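Local coordinates for NreA protein (Staphylococcus carnosus subsp. carnosus TM300, PDB 4IUH) that serves as a cytosolic nitrate receptor of the GAF family in the staphylococcal nitrate regulation system, at residues Lys77-Arg85 and Arg128-Gly136. Sequence-based numbering, arbitrary orientation.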
ATOM      1  N   LYS A  77       2.410  11.426   5.986  1.00 16.37           N
ATOM      2  CA  LYS A  77       1.473  11.866   4.964  1.00 15.67           C
ATOM      3  C   LYS A  77       1.068  10.757   3.991  1.00 13.74           C
ATOM      4  O   LYS A  77       1.797   9.784   3.779  1.00 13.09           O
ATOM      5  CB  LYS A  77       2.051  13.070   4.212  1.00 17.21           C
ATOM      6  CG  LYS A  77       2.315  14.281   5.103  1.00 19.56           C
ATOM      7  CD  LYS A  77       1.014  14.829   5.682  1.00 20.01           C
ATOM      8  CE  LYS A  77       1.247  16.036   6.607  1.00 22.82           C
ATOM      9  NZ  LYS A  77       2.110  17.107   6.013  1.00 24.82           N
ATOM     10  N   GLY A  78      -0.109  10.907   3.401  1.00 13.18           N
ATOM     11  CA  GLY A  78      -0.589   9.941   2.438  1.00 11.81           C
ATOM     12  C   GLY A  78      -1.123   8.686   3.096  1.00 10.70           C
ATOM     13  O   GLY A  78      -1.147   8.558   4.326  1.00 11.04           O
ATOM     14  N   LEU A  79      -1.554   7.749   2.263  1.00 12.33           N
ATOM     15  CA  LEU A  79      -2.090   6.492   2.749  1.00 11.50           C
ATOM     16  C   LEU A  79      -0.989   5.672   3.423  1.00 11.71           C
ATOM     17  O   LEU A  79      -1.207   5.072   4.477  1.00 11.95           O
ATOM     18  CB  LEU A  79      -2.700   5.718   1.586  1.00 10.97           C
ATOM     19  CG  LEU A  79      -3.493   4.470   1.962  1.00 10.60           C
ATOM     20  CD1 LEU A  79      -4.652   4.833   2.898  1.00 10.97           C
ATOM     21  CD2 LEU A  79      -4.004   3.791   0.696  1.00 10.50           C
ATOM     22  N   ALA A  80       0.193   5.654   2.812  1.00  9.24           N
ATOM     23  CA  ALA A  80       1.347   4.967   3.392  1.00  9.69           C
ATOM     24  C   ALA A  80       1.671   5.521   4.774  1.00 10.65           C
ATOM     25  O   ALA A  80       1.997   4.771   5.690  1.00 11.15           O
ATOM     26  CB  ALA A  80       2.556   5.105   2.485  1.00 10.28           C
ATOM     27  N   GLY A  81       1.571   6.841   4.918  1.00 12.87           N
ATOM     28  CA  GLY A  81       1.891   7.504   6.170  1.00 14.26           C
ATOM     29  C   GLY A  81       0.921   7.148   7.279  1.00 14.46           C
ATOM     30  O   GLY A  81       1.313   6.998   8.433  1.00 15.76           O
ATOM     31  N   LEU A  82      -0.353   7.018   6.929  1.00 16.88           N
ATOM     32  CA  LEU A  82      -1.374   6.669   7.904  1.00 17.45           C
ATOM     33  C   LEU A  82      -1.072   5.299   8.497  1.00 18.13           C
ATOM     34  O   LEU A  82      -1.116   5.095   9.711  1.00 19.88           O
ATOM     35  CB  LEU A  82      -2.746   6.644   7.238  1.00 16.58           C
ATOM     36  CG  LEU A  82      -3.871   6.124   8.129  1.00 17.35           C
ATOM     37  CD1 LEU A  82      -4.051   7.026   9.338  1.00 19.28           C
ATOM     38  CD2 LEU A  82      -5.161   6.019   7.347  1.00 16.77           C
ATOM     39  N   VAL A  83      -0.742   4.371   7.614  1.00 17.44           N
ATOM     40  CA  VAL A  83      -0.491   2.991   7.980  1.00 18.42           C
ATOM     41  C   VAL A  83       0.783   2.886   8.815  1.00 20.76           C
ATOM     42  O   VAL A  83       0.810   2.198   9.834  1.00 24.94           O
ATOM     43  CB  VAL A  83      -0.440   2.113   6.700  1.00 17.07           C
ATOM     44  CG1 VAL A  83       0.636   1.082   6.779  1.00 18.11           C
ATOM     45  CG2 VAL A  83      -1.799   1.475   6.438  1.00 16.43           C
ATOM     46  N   ILE A  84       1.825   3.593   8.393  1.00 17.96           N
ATOM     47  CA  ILE A  84       3.068   3.647   9.154  1.00 19.71           C
ATOM     48  C   ILE A  84       2.848   4.257  10.542  1.00 21.65           C
ATOM     49  O   ILE A  84       3.341   3.732  11.538  1.00 24.27           O
ATOM     50  CB  ILE A  84       4.160   4.410   8.393  1.00 19.28           C
ATOM     51  CG1 ILE A  84       4.555   3.634   7.134  1.00 18.16           C
ATOM     52  CG2 ILE A  84       5.382   4.630   9.274  1.00 21.36           C
ATOM     53  CD1 ILE A  84       5.461   4.403   6.214  1.00 18.01           C
ATOM     54  N   ARG A  85       2.083   5.341  10.605  1.00 25.24           N
ATOM     55  CA  ARG A  85       1.742   5.971  11.883  1.00 27.10           C
ATOM     56  C   ARG A  85       1.020   5.027  12.849  1.00 28.86           C
ATOM     57  O   ARG A  85       1.482   4.788  13.960  1.00 31.31           O
ATOM     58  CB  ARG A  85       0.865   7.205  11.655  1.00 26.35           C
ATOM     59  CG  ARG A  85       1.620   8.502  11.441  1.00 27.13           C
ATOM     60  CD  ARG A  85       0.652   9.658  11.200  1.00 27.09           C
ATOM     61  NE  ARG A  85      -0.637   9.418  11.847  1.00 27.51           N
ATOM     62  CZ  ARG A  85      -1.800   9.455  11.207  1.00 26.26           C
ATOM     63  NH1 ARG A  85      -1.832   9.739   9.910  1.00 24.48           N
ATOM     64  NH2 ARG A  85      -2.931   9.217  11.863  1.00 27.12           N
ATOM     65  N   ARG A 128       9.896  -2.540  14.475  1.00 33.48           N
ATOM     66  CA  ARG A 128       9.429  -1.197  14.138  1.00 31.25           C
ATOM     67  C   ARG A 128       8.649  -1.139  12.821  1.00 27.53           C
ATOM     68  O   ARG A 128       8.928  -1.891  11.891  1.00 26.73           O
ATOM     69  CB  ARG A 128      10.612  -0.224  14.092  1.00 32.60           C
ATOM     70  N   VAL A 129       7.666  -0.243  12.756  1.00 31.73           N
ATOM     71  CA  VAL A 129       6.910  -0.022  11.526  1.00 29.06           C
ATOM     72  C   VAL A 129       7.839   0.640  10.531  1.00 26.18           C
ATOM     73  O   VAL A 129       8.720   1.399  10.918  1.00 27.39           O
ATOM     74  CB  VAL A 129       5.688   0.896  11.747  1.00 28.68           C
ATOM     75  CG1 VAL A 129       4.628   0.626  10.694  1.00 27.06           C
ATOM     76  CG2 VAL A 129       5.114   0.703  13.136  1.00 32.13           C
ATOM     77  N   TYR A 130       7.641   0.372   9.250  1.00 22.02           N
ATOM     78  CA  TYR A 130       8.645   0.740   8.264  1.00 21.50           C
ATOM     79  C   TYR A 130       8.044   1.247   6.959  1.00 19.13           C
ATOM     80  O   TYR A 130       8.315   2.367   6.530  1.00 18.99           O
ATOM     81  CB  TYR A 130       9.534  -0.472   7.997  1.00 22.76           C
ATOM     82  CG  TYR A 130      10.770  -0.185   7.198  1.00 23.91           C
ATOM     83  CD1 TYR A 130      10.880  -0.609   5.880  1.00 23.23           C
ATOM     84  CD2 TYR A 130      11.840   0.499   7.763  1.00 26.14           C
ATOM     85  CE1 TYR A 130      12.027  -0.359   5.137  1.00 24.77           C
ATOM     86  CE2 TYR A 130      12.990   0.757   7.031  1.00 27.64           C
ATOM     87  CZ  TYR A 130      13.076   0.327   5.715  1.00 26.95           C
ATOM     88  OH  TYR A 130      14.216   0.579   4.983  1.00 28.86           O
ATOM     89  N   GLY A 131       7.233   0.415   6.321  1.00 16.58           N
ATOM     90  CA  GLY A 131       6.670   0.760   5.030  1.00 14.93           C
ATOM     91  C   GLY A 131       5.224   0.335   4.937  1.00 13.37           C
ATOM     92  O   GLY A 131       4.572   0.105   5.954  1.00 13.45           O
ATOM     93  N   ALA A 132       4.714   0.233   3.717  1.00 12.34           N
ATOM     94  CA  ALA A 132       3.335  -0.178   3.528  1.00 11.19           C
ATOM     95  C   ALA A 132       3.168  -0.994   2.256  1.00 11.09           C
ATOM     96  O   ALA A 132       3.794  -0.714   1.232  1.00 11.44           O
ATOM     97  CB  ALA A 132       2.415   1.041   3.507  1.00 10.16           C
ATOM     98  N   LEU A 133       2.320  -2.009   2.331  1.00 11.03           N
ATOM     99  CA  LEU A 133       1.907  -2.732   1.140  1.00 11.15           C
ATOM    100  C   LEU A 133       0.484  -2.314   0.817  1.00 10.14           C
ATOM    101  O   LEU A 133      -0.384  -2.326   1.694  1.00  9.80           O
ATOM    102  CB  LEU A 133       1.980  -4.244   1.363  1.00 12.38           C
ATOM    103  CG  LEU A 133       1.362  -5.099   0.256  1.00 12.91           C
ATOM    104  CD1 LEU A 133       2.170  -4.992  -1.035  1.00 13.65           C
ATOM    105  CD2 LEU A 133       1.191  -6.557   0.685  1.00 14.35           C
ATOM    106  N   LEU A 134       0.251  -1.926  -0.433  1.00 10.03           N
ATOM    107  CA  LEU A 134      -1.088  -1.558  -0.881  1.00  9.52           C
ATOM    108  C   LEU A 134      -1.619  -2.588  -1.872  1.00 10.44           C
ATOM    109  O   LEU A 134      -0.978  -2.882  -2.876  1.00 11.38           O
ATOM    110  CB  LEU A 134      -1.068  -0.168  -1.525  1.00  9.18           C
ATOM    111  CG  LEU A 134      -2.355   0.332  -2.185  1.00  9.13           C
ATOM    112  CD1 LEU A 134      -3.488   0.309  -1.184  1.00  8.63           C
ATOM    113  CD2 LEU A 134      -2.167   1.738  -2.755  1.00  9.23           C
ATOM    114  N   LEU A 135      -2.783  -3.149  -1.579  1.00 10.56           N
ATOM    115  CA  LEU A 135      -3.440  -4.079  -2.488  1.00 11.78           C
ATOM    116  C   LEU A 135      -4.753  -3.430  -2.916  1.00 11.68           C
ATOM    117  O   LEU A 135      -5.565  -3.079  -2.067  1.00 11.13           O
ATOM    118  CB  LEU A 135      -3.686  -5.420  -1.786  1.00 12.68           C
ATOM    119  CG  LEU A 135      -2.433  -6.047  -1.153  1.00 13.09           C
ATOM    120  CD1 LEU A 135      -2.751  -7.300  -0.358  1.00 14.33           C
ATOM    121  CD2 LEU A 135      -1.396  -6.361  -2.217  1.00 14.09           C
ATOM    122  N   GLY A 136      -4.949  -3.238  -4.218  1.00 12.57           N
ATOM    123  CA  GLY A 136      -6.096  -2.485  -4.697  1.00 12.82           C
ATOM    124  C   GLY A 136      -6.887  -3.124  -5.829  1.00 14.75           C
ATOM    125  O   GLY A 136      -6.363  -3.951  -6.590  1.00 16.07           O
TER
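A80 and A132 meet where helix 78-85 lies over the central strand of the GAF sheet, their CB atoms 4.2 Å apart. Two methyl-sized side chains suit this place because they let the segment axes approach to 7.5 Å, running at 130° to each other.

Aliphatic contacts spread from this point along the strand. V83 lays CG1 against A132 CB at 3.7 Å, while L79 and L134, each with CG anti to the backbone N, cross at about a right angle and touch through CD2 and CD1 (4.0 Å). At the other end, I84 CG2 lies 4.3 Å from V129 CG1.

A second group of contacts sets carbon against backbone carbonyls, one of the helix and two of the strand. V129 turns CG1 anti to its own backbone nitrogen (chi1 -155°), which brings that methyl to I84 O at 3.5 Å. The extended chain of I84 carries CD1 to 3.5 Å from Y130 O, and its CG1 lies 3.7 Å from G131 O. Y130 and G131 form a classic beta bulge opposite L123; G131 has no side chain.

M118 and A120 of strand 115-125 touch L79 and V83, extending the same buried layer. With no hydrogen bond crossing between the segments, helix and sheet are joined here by van der Waals and hydrophobic contact, so shape complementarity rather than polar pairing sets their fit.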